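Local coordinates for gram-negative insecticidal protein (Chromobacterium piscinae, PDB 6FBM) that acts as an insecticidal toxin and, as a member of the MACPF family, probably works by forming pores in target membranes, at residues A[27-32]-A[123-128]; A[181-186]-A[203-208]; A[208-213]-A[257-262]. One frame throughout, in Å; residues are numbered along the deposited sequence.

In the fold
All three contacts lie in or against the MACPF part of the chain. Contacts 1 and 2 are wholly buried and use the neighbouring antiparallel strands 120-134 and 179-187; their centres are about 13 Å apart, and Tyr-206 OH of contact 2 bonds to Glu-126 of contact 1. Contact 3, its centre about 27 Å from the centre of the chain, joins segment 208-213 to helix 255-269 and has a buried Val-210/Phe-259 centre with an exposed Glu-212 at its margin. Phe-259 also packs on Leu-181 and Tyr-206 of contact 2. The chemistry shifts from a cation-pi pair in contact 1, through tyrosines and a buried hydroxyl bond in contact 2, to an aliphatic side chain on a phenyl face in contact 3.

Contact 1 of 3, residues A[27-32]-A[123-128]; sequences GLYASP and STREAH
The backbones of loop 27-32 and strand segment 123-128 stay well apart, the nearest CA atoms being those of Tyr-29 and Arg-125 at 10.9 Å, and only these two side chains bridge the gap. CG of Tyr-29 is anti to the backbone N (chi1 176°), which sends the ring toward the strand. From the other side the Arg-125 chain bends at chi3 and brings its guanidinium over one face of the ring. CZ of Arg-125 lies 4.6 Å from the centroid of the Tyr-29 ring and 18° off its normal, the geometry of a cation-pi pair. The groups are not stacked flat, however, since their planes are 49° apart. The closest approach is from NE of Arg-125 to CE2 of Tyr-29, 3.8 Å, while NH2 passes above the phenolic end. Each polar end has a partner. Arg-125 NH1 donates almost in the guanidinium plane to OG of Ser-123, at 3.1 Å, and also forms a salt bridge with Asp-76; the OH of Tyr-29 is hydrogen-bonded to Asp-274. The loop between strands 21-23 and 35-39 is thus joined to the long strand 120-134 of the MACPF sheet. Arg-180 and Asp-182 also lie against the Arg-125 side chain. With both residues buried, the positive charge is probably stabilised by the Asp-76 carboxylate together with the electron-rich ring face.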
ATOM      1  N   GLY A  27      19.175 -31.440  11.817  1.00 17.82           N
ATOM      2  CA  GLY A  27      17.975 -30.599  11.913  1.00 17.80           C
ATOM      3  C   GLY A  27      16.946 -30.935  10.844  1.00 18.48           C
ATOM      4  O   GLY A  27      16.622 -32.106  10.634  1.00 18.72           O
ATOM      5  N   LEU A  28      16.418 -29.920  10.164  1.00 18.43           N
ATOM      6  CA  LEU A  28      15.466 -30.169   9.078  1.00 18.73           C
ATOM      7  C   LEU A  28      16.212 -30.367   7.768  1.00 18.40           C
ATOM      8  O   LEU A  28      17.381 -30.020   7.657  1.00 18.66           O
ATOM      9  CB  LEU A  28      14.471 -29.022   8.940  1.00 19.67           C
ATOM     10  CG  LEU A  28      13.709 -28.596  10.200  1.00 20.80           C
ATOM     11  CD1 LEU A  28      12.790 -27.450   9.809  1.00 20.56           C
ATOM     12  CD2 LEU A  28      12.921 -29.741  10.860  1.00 21.50           C
ATOM     13  N   TYR A  29      15.533 -30.957   6.790  1.00 18.00           N
ATOM     14  CA  TYR A  29      16.095 -31.131   5.465  1.00 18.05           C
ATOM     15  C   TYR A  29      16.017 -29.775   4.745  1.00 16.07           C
ATOM     16  O   TYR A  29      14.970 -29.196   4.626  1.00 13.90           O
ATOM     17  CB  TYR A  29      15.341 -32.208   4.679  1.00 19.71           C
ATOM     18  CG  TYR A  29      15.800 -32.374   3.246  1.00 22.02           C
ATOM     19  CD1 TYR A  29      16.832 -33.239   2.922  1.00 24.30           C
ATOM     20  CD2 TYR A  29      15.200 -31.644   2.210  1.00 24.27           C
ATOM     21  CE1 TYR A  29      17.259 -33.384   1.608  1.00 26.67           C
ATOM     22  CE2 TYR A  29      15.632 -31.770   0.901  1.00 24.56           C
ATOM     23  CZ  TYR A  29      16.647 -32.646   0.595  1.00 26.37           C
ATOM     24  OH  TYR A  29      17.081 -32.799  -0.709  1.00 26.45           O
ATOM     25  N   ALA A  30      17.174 -29.305   4.294  1.00 15.79           N
ATOM     26  CA  ALA A  30      17.300 -28.127   3.436  1.00 15.89           C
ATOM     27  C   ALA A  30      16.278 -27.047   3.756  1.00 14.98           C
ATOM     28  O   ALA A  30      15.380 -26.743   2.962  1.00 13.22           O
ATOM     29  CB  ALA A  30      17.229 -28.520   1.970  1.00 15.50           C
ATOM     30  N   SER A  31      16.428 -26.500   4.955  1.00 15.33           N
ATOM     31  CA  SER A  31      15.576 -25.427   5.425  1.00 16.32           C
ATOM     32  C   SER A  31      16.442 -24.344   6.049  1.00 16.66           C
ATOM     33  O   SER A  31      17.430 -24.656   6.705  1.00 14.92           O
ATOM     34  CB  SER A  31      14.601 -25.940   6.479  1.00 16.05           C
ATOM     35  OG  SER A  31      13.969 -24.868   7.116  1.00 16.17           O
ATOM     36  N   PRO A  32      16.037 -23.071   5.893  1.00 17.56           N
ATOM     37  CA  PRO A  32      16.694 -21.981   6.625  1.00 18.81           C
ATOM     38  C   PRO A  32      16.584 -22.107   8.138  1.00 19.16           C
ATOM     39  O   PRO A  32      17.414 -21.568   8.849  1.00 17.72           O
ATOM     40  CB  PRO A  32      15.922 -20.733   6.144  1.00 18.70           C
ATOM     41  CG  PRO A  32      15.320 -21.128   4.840  1.00 17.79           C
ATOM     42  CD  PRO A  32      14.993 -22.565   4.984  1.00 18.00           C
ATOM     43  N   SER A 123       8.094 -39.667   2.124  1.00 13.79           N
ATOM     44  CA  SER A 123       8.235 -38.234   1.902  1.00 14.51           C
ATOM     45  C   SER A 123       8.164 -38.013   0.414  1.00 15.52           C
ATOM     46  O   SER A 123       9.035 -38.479  -0.323  1.00 18.84           O
ATOM     47  CB  SER A 123       9.562 -37.739   2.457  1.00 14.76           C
ATOM     48  OG  SER A 123       9.882 -36.433   1.977  1.00 15.33           O
ATOM     49  N   THR A 124       7.126 -37.319  -0.038  1.00 15.66           N
ATOM     50  CA  THR A 124       6.986 -36.987  -1.433  1.00 15.71           C
ATOM     51  C   THR A 124       7.219 -35.482  -1.532  1.00 16.25           C
ATOM     52  O   THR A 124       6.393 -34.704  -1.060  1.00 14.79           O
ATOM     53  CB  THR A 124       5.607 -37.398  -1.924  1.00 16.23           C
ATOM     54  OG1 THR A 124       5.515 -38.826  -1.901  1.00 16.38           O
ATOM     55  CG2 THR A 124       5.377 -36.919  -3.333  1.00 16.32           C
ATOM     56  N   ARG A 125       8.350 -35.103  -2.149  1.00 17.23           N
ATOM     57  CA  ARG A 125       8.811 -33.715  -2.185  1.00 18.64           C
ATOM     58  C   ARG A 125       8.826 -33.186  -3.601  1.00 17.26           C
ATOM     59  O   ARG A 125       9.352 -33.815  -4.524  1.00 16.56           O
ATOM     60  CB  ARG A 125      10.208 -33.558  -1.587  1.00 22.11           C
ATOM     61  CG  ARG A 125      10.380 -34.217  -0.227  1.00 26.42           C
ATOM     62  CD  ARG A 125      11.635 -33.747   0.520  1.00 30.09           C
ATOM     63  NE  ARG A 125      12.863 -34.194  -0.133  1.00 34.19           N
ATOM     64  CZ  ARG A 125      13.333 -35.443  -0.063  1.00 37.50           C
ATOM     65  NH1 ARG A 125      12.704 -36.411   0.650  1.00 39.45           N
ATOM     66  NH2 ARG A 125      14.447 -35.736  -0.728  1.00 37.47           N
ATOM     67  N   GLU A 126       8.211 -32.024  -3.771  1.00 16.78           N
ATOM     68  CA  GLU A 126       8.240 -31.347  -5.035  1.00 16.36           C
ATOM     69  C   GLU A 126       8.957 -30.049  -4.801  1.00 16.29           C
ATOM     70  O   GLU A 126       8.445 -29.158  -4.117  1.00 17.14           O
ATOM     71  CB  GLU A 126       6.844 -31.115  -5.566  1.00 16.61           C
ATOM     72  CG  GLU A 126       6.868 -30.546  -6.960  1.00 17.79           C
ATOM     73  CD  GLU A 126       5.510 -30.374  -7.538  1.00 18.17           C
ATOM     74  OE1 GLU A 126       5.322 -30.934  -8.626  1.00 21.14           O
ATOM     75  OE2 GLU A 126       4.656 -29.693  -6.937  1.00 17.22           O
ATOM     76  N   ALA A 127      10.139 -29.950  -5.379  1.00 16.30           N
ATOM     77  CA  ALA A 127      11.012 -28.806  -5.179  1.00 16.78           C
ATOM     78  C   ALA A 127      10.878 -27.897  -6.404  1.00 16.80           C
ATOM     79  O   ALA A 127      11.130 -28.330  -7.540  1.00 15.11           O
ATOM     80  CB  ALA A 127      12.448 -29.263  -4.990  1.00 16.82           C
ATOM     81  N   HIS A 128      10.444 -26.652  -6.173  1.00 17.86           N
ATOM     82  CA  HIS A 128      10.281 -25.684  -7.240  1.00 18.36           C
ATOM     83  C   HIS A 128      11.524 -24.803  -7.230  1.00 17.32           C
ATOM     84  O   HIS A 128      11.568 -23.800  -6.540  1.00 17.30           O
ATOM     85  CB  HIS A 128       9.005 -24.899  -7.027  1.00 19.99           C
ATOM     86  CG  HIS A 128       7.761 -25.726  -7.196  1.00 21.57           C
ATOM     87  ND1 HIS A 128       6.843 -25.488  -8.207  1.00 22.40           N
ATOM     88  CD2 HIS A 128       7.313 -26.813  -6.529  1.00 21.95           C
ATOM     89  CE1 HIS A 128       5.875 -26.386  -8.131  1.00 22.32           C
ATOM     90  NE2 HIS A 128       6.134 -27.196  -7.121  1.00 21.57           N
TER

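Contact 2 of 3, residues A[181-186]-A[203-208]; sequences LDYSAA and EMSYKA
Tyr-183 and Tyr-206 meet as an inclined pair of rings, their centroids 5.7 Å apart and their planes at 55°, too tilted for a stack and too flat for a T-shape. What lies over one face of the Tyr-183 ring is the aliphatic root of Tyr-206: its CB stands 4.0 Å from the Tyr-183 ring centroid, 28° off the normal, a CH-pi contact, with Tyr-206 CA above the rim on that face. The Tyr-206 ring receives CD1 of Leu-181 at its edge, near the ring plane, 3.5 Å from the Tyr-206 OH. Tyr-183 CB touches CD1 of Tyr-206 at 3.6 Å, approaching the ring obliquely. The two tyrosine side chains lie alongside one another with their ends pointing opposite ways, which carries the Tyr-183 hydroxyl to the helix and the Tyr-206 hydroxyl to the sheet. At the helix, OH of Tyr-183 and OG of Ser-205 form a short hydrogen bond of 2.6 Å; chi1 of Ser-205 turns OG opposite the amide N and toward the phenol. Arg-229 NE is a second partner of this buried OG, while the Tyr-206 OH is hydrogen-bonded to Glu-126. The axis of helix 203-208 passes 9.8 Å from that of strand 181-186, at 135° between their directions. Helix 198-209 thereby lies across one face of the MACPF sheet: Phe-228 of helix 220-230 also packs on Tyr-183, Phe-259 of helix 255-269 touches Leu-181 and Tyr-206, and strand 179-187 pairs with strands 120-134 and 232-239.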
ATOM      1  N   LEU A 181       7.510 -28.374  -1.415  1.00 14.79           N
ATOM      2  CA  LEU A 181       6.454 -28.980  -0.616  1.00 14.35           C
ATOM      3  C   LEU A 181       6.841 -30.401  -0.278  1.00 14.21           C
ATOM      4  O   LEU A 181       7.324 -31.126  -1.138  1.00 13.77           O
ATOM      5  CB  LEU A 181       5.139 -28.970  -1.372  1.00 14.83           C
ATOM      6  CG  LEU A 181       4.551 -27.587  -1.647  1.00 15.16           C
ATOM      7  CD1 LEU A 181       3.214 -27.758  -2.337  1.00 15.41           C
ATOM      8  CD2 LEU A 181       4.394 -26.751  -0.383  1.00 14.55           C
ATOM      9  N   ASP A 182       6.627 -30.768   0.989  1.00 14.19           N
ATOM     10  CA  ASP A 182       6.859 -32.103   1.519  1.00 14.31           C
ATOM     11  C   ASP A 182       5.527 -32.694   1.890  1.00 15.43           C
ATOM     12  O   ASP A 182       4.895 -32.257   2.849  1.00 17.40           O
ATOM     13  CB  ASP A 182       7.684 -32.032   2.777  1.00 13.68           C
ATOM     14  CG  ASP A 182       9.122 -31.680   2.501  1.00 14.20           C
ATOM     15  OD1 ASP A 182       9.489 -31.614   1.336  1.00 14.60           O
ATOM     16  OD2 ASP A 182       9.893 -31.437   3.448  1.00 15.55           O
ATOM     17  N   TYR A 183       5.075 -33.676   1.114  1.00 15.72           N
ATOM     18  CA  TYR A 183       3.844 -34.388   1.383  1.00 15.11           C
ATOM     19  C   TYR A 183       4.293 -35.653   2.042  1.00 15.70           C
ATOM     20  O   TYR A 183       4.756 -36.583   1.377  1.00 16.02           O
ATOM     21  CB  TYR A 183       3.147 -34.645   0.055  1.00 14.58           C
ATOM     22  CG  TYR A 183       1.781 -35.299   0.112  1.00 13.68           C
ATOM     23  CD1 TYR A 183       0.672 -34.604   0.553  1.00 13.34           C
ATOM     24  CD2 TYR A 183       1.599 -36.571  -0.381  1.00 13.58           C
ATOM     25  CE1 TYR A 183      -0.566 -35.206   0.563  1.00 13.77           C
ATOM     26  CE2 TYR A 183       0.352 -37.160  -0.393  1.00 13.68           C
ATOM     27  CZ  TYR A 183      -0.726 -36.476   0.075  1.00 13.60           C
ATOM     28  OH  TYR A 183      -1.953 -37.072   0.058  1.00 13.56           O
ATOM     29  N   SER A 184       4.203 -35.682   3.362  1.00 16.66           N
ATOM     30  CA  SER A 184       4.737 -36.819   4.127  1.00 17.60           C
ATOM     31  C   SER A 184       3.615 -37.683   4.692  1.00 17.73           C
ATOM     32  O   SER A 184       2.631 -37.162   5.245  1.00 17.94           O
ATOM     33  CB  SER A 184       5.678 -36.333   5.234  1.00 17.46           C
ATOM     34  OG  SER A 184       4.965 -35.658   6.240  1.00 17.80           O
ATOM     35  N   ALA A 185       3.767 -39.005   4.563  1.00 17.78           N
ATOM     36  CA  ALA A 185       2.689 -39.918   4.946  1.00 17.13           C
ATOM     37  C   ALA A 185       3.212 -41.068   5.776  1.00 17.17           C
ATOM     38  O   ALA A 185       4.211 -41.732   5.407  1.00 17.65           O
ATOM     39  CB  ALA A 185       1.936 -40.436   3.725  1.00 16.85           C
ATOM     40  N   ALA A 186       2.541 -41.285   6.907  1.00 15.80           N
ATOM     41  CA  ALA A 186       2.669 -42.511   7.670  1.00 16.22           C
ATOM     42  C   ALA A 186       1.480 -43.388   7.285  1.00 16.16           C
ATOM     43  O   ALA A 186       0.352 -43.120   7.710  1.00 14.87           O
ATOM     44  CB  ALA A 186       2.643 -42.210   9.151  1.00 16.57           C
ATOM     45  N   GLU A 203       2.410 -40.378  -4.750  1.00 23.59           N
ATOM     46  CA  GLU A 203       2.633 -39.459  -5.873  1.00 25.64           C
ATOM     47  C   GLU A 203       1.314 -38.945  -6.444  1.00 25.23           C
ATOM     48  O   GLU A 203       1.118 -37.747  -6.574  1.00 26.16           O
ATOM     49  CB  GLU A 203       3.474 -40.156  -6.970  1.00 28.23           C
ATOM     50  CG  GLU A 203       3.565 -39.468  -8.336  1.00 29.77           C
ATOM     51  CD  GLU A 203       4.404 -40.218  -9.356  1.00 31.84           C
ATOM     52  OE1 GLU A 203       4.684 -41.413  -9.154  1.00 31.65           O
ATOM     53  OE2 GLU A 203       4.799 -39.602 -10.375  1.00 36.56           O
ATOM     54  N   MET A 204       0.404 -39.850  -6.767  1.00 24.46           N
ATOM     55  CA  MET A 204      -0.888 -39.467  -7.345  1.00 22.25           C
ATOM     56  C   MET A 204      -1.707 -38.666  -6.372  1.00 19.83           C
ATOM     57  O   MET A 204      -2.371 -37.712  -6.768  1.00 18.34           O
ATOM     58  CB  MET A 204      -1.658 -40.712  -7.836  1.00 23.95           C
ATOM     59  CG  MET A 204      -0.952 -41.479  -8.971  1.00 25.40           C
ATOM     60  SD  MET A 204      -0.341 -40.424 -10.320  1.00 28.55           S
ATOM     61  CE  MET A 204       1.091 -41.324 -10.881  1.00 29.34           C
ATOM     62  N   SER A 205      -1.696 -39.031  -5.096  1.00 18.62           N
ATOM     63  CA  SER A 205      -2.467 -38.283  -4.111  1.00 17.91           C
ATOM     64  C   SER A 205      -1.948 -36.850  -4.053  1.00 18.23           C
ATOM     65  O   SER A 205      -2.741 -35.894  -4.130  1.00 16.92           O
ATOM     66  CB  SER A 205      -2.409 -38.942  -2.750  1.00 17.43           C
ATOM     67  OG  SER A 205      -3.214 -38.234  -1.831  1.00 16.89           O
ATOM     68  N   TYR A 206      -0.622 -36.697  -3.967  1.00 17.74           N
ATOM     69  CA  TYR A 206      -0.017 -35.369  -3.958  1.00 17.72           C
ATOM     70  C   TYR A 206      -0.396 -34.619  -5.232  1.00 17.68           C
ATOM     71  O   TYR A 206      -0.875 -33.502  -5.166  1.00 18.46           O
ATOM     72  CB  TYR A 206       1.523 -35.419  -3.799  1.00 18.38           C
ATOM     73  CG  TYR A 206       2.130 -34.064  -4.003  1.00 18.47           C
ATOM     74  CD1 TYR A 206       2.058 -33.090  -3.011  1.00 17.99           C
ATOM     75  CD2 TYR A 206       2.720 -33.723  -5.237  1.00 18.80           C
ATOM     76  CE1 TYR A 206       2.582 -31.829  -3.234  1.00 17.93           C
ATOM     77  CE2 TYR A 206       3.243 -32.460  -5.454  1.00 18.46           C
ATOM     78  CZ  TYR A 206       3.164 -31.530  -4.462  1.00 17.90           C
ATOM     79  OH  TYR A 206       3.669 -30.296  -4.694  1.00 19.53           O
ATOM     80  N   LYS A 207      -0.195 -35.238  -6.384  1.00 16.59           N
ATOM     81  CA  LYS A 207      -0.470 -34.572  -7.673  1.00 16.10           C
ATOM     82  C   LYS A 207      -1.918 -34.176  -7.886  1.00 15.62           C
ATOM     83  O   LYS A 207      -2.172 -33.172  -8.517  1.00 16.14           O
ATOM     84  CB  LYS A 207       0.028 -35.402  -8.851  1.00 15.90           C
ATOM     85  CG  LYS A 207       1.526 -35.333  -8.967  1.00 16.33           C
ATOM     86  CD  LYS A 207       2.039 -36.140 -10.148  1.00 17.42           C
ATOM     87  CE  LYS A 207       3.544 -35.932 -10.300  1.00 17.96           C
ATOM     88  NZ  LYS A 207       4.101 -36.984 -11.195  1.00 19.08           N
ATOM     89  N   ALA A 208      -2.853 -34.955  -7.373  1.00 16.46           N
ATOM     90  CA  ALA A 208      -4.276 -34.598  -7.443  1.00 17.66           C
ATOM     91  C   ALA A 208      -4.582 -33.438  -6.522  1.00 17.95           C
ATOM     92  O   ALA A 208      -5.404 -32.568  -6.837  1.00 16.92           O
ATOM     93  CB  ALA A 208      -5.153 -35.783  -7.077  1.00 17.60           C
TER

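Contact 3 of 3, residues A[208-213]-A[257-262]; sequences ALVGEI and QAFSQW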
ATOM      1  N   ALA A 208      -2.853 -34.955  -7.373  1.00 16.46           N
ATOM      2  CA  ALA A 208      -4.276 -34.598  -7.443  1.00 17.66           C
ATOM      3  C   ALA A 208      -4.582 -33.438  -6.522  1.00 17.95           C
ATOM      4  O   ALA A 208      -5.404 -32.568  -6.837  1.00 16.92           O
ATOM      5  CB  ALA A 208      -5.153 -35.783  -7.077  1.00 17.60           C
ATOM      6  N   LEU A 209      -3.907 -33.423  -5.385  1.00 18.37           N
ATOM      7  CA  LEU A 209      -4.104 -32.401  -4.378  1.00 17.68           C
ATOM      8  C   LEU A 209      -3.753 -31.020  -4.889  1.00 18.24           C
ATOM      9  O   LEU A 209      -4.503 -30.074  -4.705  1.00 19.59           O
ATOM     10  CB  LEU A 209      -3.239 -32.744  -3.170  1.00 16.95           C
ATOM     11  CG  LEU A 209      -3.524 -32.123  -1.869  1.00 16.35           C
ATOM     12  CD1 LEU A 209      -4.965 -32.304  -1.428  1.00 16.28           C
ATOM     13  CD2 LEU A 209      -2.613 -32.811  -0.855  1.00 16.59           C
ATOM     14  N   VAL A 210      -2.616 -30.929  -5.553  1.00 18.21           N
ATOM     15  CA  VAL A 210      -2.149 -29.701  -6.151  1.00 18.56           C
ATOM     16  C   VAL A 210      -2.639 -29.466  -7.569  1.00 18.28           C
ATOM     17  O   VAL A 210      -2.312 -28.473  -8.169  1.00 17.49           O
ATOM     18  CB  VAL A 210      -0.587 -29.627  -6.099  1.00 18.23           C
ATOM     19  CG1 VAL A 210      -0.094 -29.851  -4.670  1.00 18.89           C
ATOM     20  CG2 VAL A 210       0.089 -30.513  -7.094  1.00 18.29           C
ATOM     21  N   GLY A 211      -3.387 -30.394  -8.121  1.00 20.15           N
ATOM     22  CA  GLY A 211      -4.018 -30.208  -9.426  1.00 20.93           C
ATOM     23  C   GLY A 211      -3.139 -30.510 -10.612  1.00 21.75           C
ATOM     24  O   GLY A 211      -3.520 -30.204 -11.737  1.00 22.68           O
ATOM     25  N   GLU A 212      -1.975 -31.120 -10.403  1.00 23.42           N
ATOM     26  CA  GLU A 212      -1.175 -31.561 -11.546  1.00 26.49           C
ATOM     27  C   GLU A 212      -1.840 -32.716 -12.298  1.00 26.57           C
ATOM     28  O   GLU A 212      -1.659 -32.854 -13.524  1.00 28.20           O
ATOM     29  CB  GLU A 212       0.243 -31.914 -11.133  1.00 30.07           C
ATOM     30  CG  GLU A 212       1.090 -30.682 -10.819  1.00 33.34           C
ATOM     31  CD  GLU A 212       2.345 -31.008 -10.052  1.00 35.09           C
ATOM     32  OE1 GLU A 212       2.875 -32.141 -10.246  1.00 36.94           O
ATOM     33  OE2 GLU A 212       2.811 -30.110  -9.300  1.00 33.78           O
ATOM     34  N   ILE A 213      -2.626 -33.519 -11.579  1.00 25.47           N
ATOM     35  CA  ILE A 213      -3.588 -34.406 -12.224  1.00 24.64           C
ATOM     36  C   ILE A 213      -4.976 -34.099 -11.689  1.00 24.46           C
ATOM     37  O   ILE A 213      -5.133 -33.568 -10.604  1.00 21.68           O
ATOM     38  CB  ILE A 213      -3.227 -35.895 -12.066  1.00 23.96           C
ATOM     39  CG1 ILE A 213      -3.298 -36.343 -10.596  1.00 26.02           C
ATOM     40  CG2 ILE A 213      -1.837 -36.166 -12.624  1.00 23.79           C
ATOM     41  CD1 ILE A 213      -2.944 -37.790 -10.403  1.00 27.26           C
ATOM     42  N   GLN A 257      -6.153 -24.130  -6.309  1.00 30.45           N
ATOM     43  CA  GLN A 257      -5.962 -22.674  -6.346  1.00 30.88           C
ATOM     44  C   GLN A 257      -4.971 -22.223  -5.292  1.00 26.24           C
ATOM     45  O   GLN A 257      -4.119 -21.373  -5.570  1.00 26.10           O
ATOM     46  CB  GLN A 257      -7.285 -21.878  -6.137  1.00 33.80           C
ATOM     47  CG  GLN A 257      -7.152 -20.344  -5.958  1.00 35.23           C
ATOM     48  CD  GLN A 257      -6.948 -19.547  -7.268  1.00 36.14           C
ATOM     49  OE1 GLN A 257      -6.823 -20.127  -8.354  1.00 34.70           O
ATOM     50  NE2 GLN A 257      -6.874 -18.233  -7.155  1.00 41.01           N
ATOM     51  N   ALA A 258      -5.118 -22.739  -4.071  1.00 23.95           N
ATOM     52  CA  ALA A 258      -4.177 -22.422  -2.992  1.00 23.90           C
ATOM     53  C   ALA A 258      -2.755 -22.838  -3.372  1.00 22.84           C
ATOM     54  O   ALA A 258      -1.805 -22.143  -3.071  1.00 24.10           O
ATOM     55  CB  ALA A 258      -4.600 -23.072  -1.695  1.00 23.14           C
ATOM     56  N   PHE A 259      -2.620 -23.973  -4.041  1.00 20.89           N
ATOM     57  CA  PHE A 259      -1.318 -24.407  -4.498  1.00 19.69           C
ATOM     58  C   PHE A 259      -0.781 -23.458  -5.572  1.00 21.01           C
ATOM     59  O   PHE A 259       0.397 -23.093  -5.526  1.00 21.98           O
ATOM     60  CB  PHE A 259      -1.352 -25.814  -5.013  1.00 18.07           C
ATOM     61  CG  PHE A 259      -0.104 -26.190  -5.779  1.00 16.85           C
ATOM     62  CD1 PHE A 259       1.040 -26.603  -5.097  1.00 15.81           C
ATOM     63  CD2 PHE A 259      -0.089 -26.165  -7.195  1.00 15.48           C
ATOM     64  CE1 PHE A 259       2.151 -26.972  -5.788  1.00 15.07           C
ATOM     65  CE2 PHE A 259       1.038 -26.504  -7.881  1.00 15.23           C
ATOM     66  CZ  PHE A 259       2.176 -26.902  -7.174  1.00 15.10           C
ATOM     67  N   SER A 260      -1.615 -23.071  -6.545  1.00 20.89           N
ATOM     68  CA  SER A 260      -1.162 -22.182  -7.613  1.00 22.37           C
ATOM     69  C   SER A 260      -0.788 -20.803  -7.053  1.00 23.08           C
ATOM     70  O   SER A 260       0.088 -20.143  -7.603  1.00 24.71           O
ATOM     71  CB  SER A 260      -2.185 -22.044  -8.740  1.00 22.78           C
ATOM     72  OG  SER A 260      -3.220 -21.243  -8.263  1.00 23.67           O
ATOM     73  N   GLN A 261      -1.423 -20.379  -5.963  1.00 24.13           N
ATOM     74  CA  GLN A 261      -1.006 -19.143  -5.298  1.00 25.60           C
ATOM     75  C   GLN A 261       0.384 -19.265  -4.675  1.00 24.40           C
ATOM     76  O   GLN A 261       1.185 -18.347  -4.769  1.00 26.65           O
ATOM     77  CB  GLN A 261      -2.002 -18.723  -4.207  1.00 27.59           C
ATOM     78  CG  GLN A 261      -3.221 -17.968  -4.685  1.00 29.17           C
ATOM     79  CD  GLN A 261      -4.198 -17.705  -3.548  1.00 31.44           C
ATOM     80  OE1 GLN A 261      -3.809 -17.398  -2.425  1.00 33.69           O
ATOM     81  NE2 GLN A 261      -5.486 -17.795  -3.859  1.00 34.96           N
ATOM     82  N   TRP A 262       0.641 -20.391  -4.014  1.00 22.42           N
ATOM     83  CA  TRP A 262       1.952 -20.701  -3.451  1.00 20.52           C
ATOM     84  C   TRP A 262       2.993 -20.793  -4.575  1.00 19.52           C
ATOM     85  O   TRP A 262       4.031 -20.186  -4.491  1.00 19.92           O
ATOM     86  CB  TRP A 262       1.881 -21.988  -2.615  1.00 19.46           C
ATOM     87  CG  TRP A 262       3.170 -22.424  -2.055  1.00 17.90           C
ATOM     88  CD1 TRP A 262       3.686 -22.085  -0.841  1.00 17.02           C
ATOM     89  CD2 TRP A 262       4.101 -23.293  -2.665  1.00 16.56           C
ATOM     90  NE1 TRP A 262       4.901 -22.695  -0.664  1.00 16.38           N
ATOM     91  CE2 TRP A 262       5.177 -23.440  -1.775  1.00 16.10           C
ATOM     92  CE3 TRP A 262       4.135 -23.954  -3.883  1.00 16.30           C
ATOM     93  CZ2 TRP A 262       6.292 -24.218  -2.071  1.00 16.44           C
ATOM     94  CZ3 TRP A 262       5.263 -24.752  -4.184  1.00 16.43           C
ATOM     95  CH2 TRP A 262       6.314 -24.871  -3.277  1.00 16.46           C
TER
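Val-210 sets its branched side chain on the flat of the Phe-259 ring. Its CB lies 3.5 Å from the centroid of the Phe-259 ring and 12° off the normal, essentially over the centre, so the contact meets the geometry of a CH-pi interaction. The two methyls spread over different parts of the same face: CG1 reaches CD1 of Phe-259 at 3.5 Å, and CG2 sits more loosely toward the CZ and CE2 side. Phe-259 is turned to meet the valine because its CG is anti to the backbone N (chi1 167°). The carbonyl O of Val-210 also comes 3.3 Å from CD2 of Phe-259, a close carbon-oxygen approach. These residues join segment 208-213 to helix 255-269 within the MACPF fold. At Gly-211 a positive phi redirects the chain out of helical geometry, and the extended Glu-212 side chain then comes back to the ring. It crosses Phe-259 at about a right angle, its carboxylate plane 60° from the ring, and OE2 of Glu-212 ends 3.9 Å from CZ of Phe-259. The same OE2 lies close to OE1 of Glu-126, a like-charge approach that may raise the pKa of one carboxylate. Ile-249 of helix 246-250 touches Val-210.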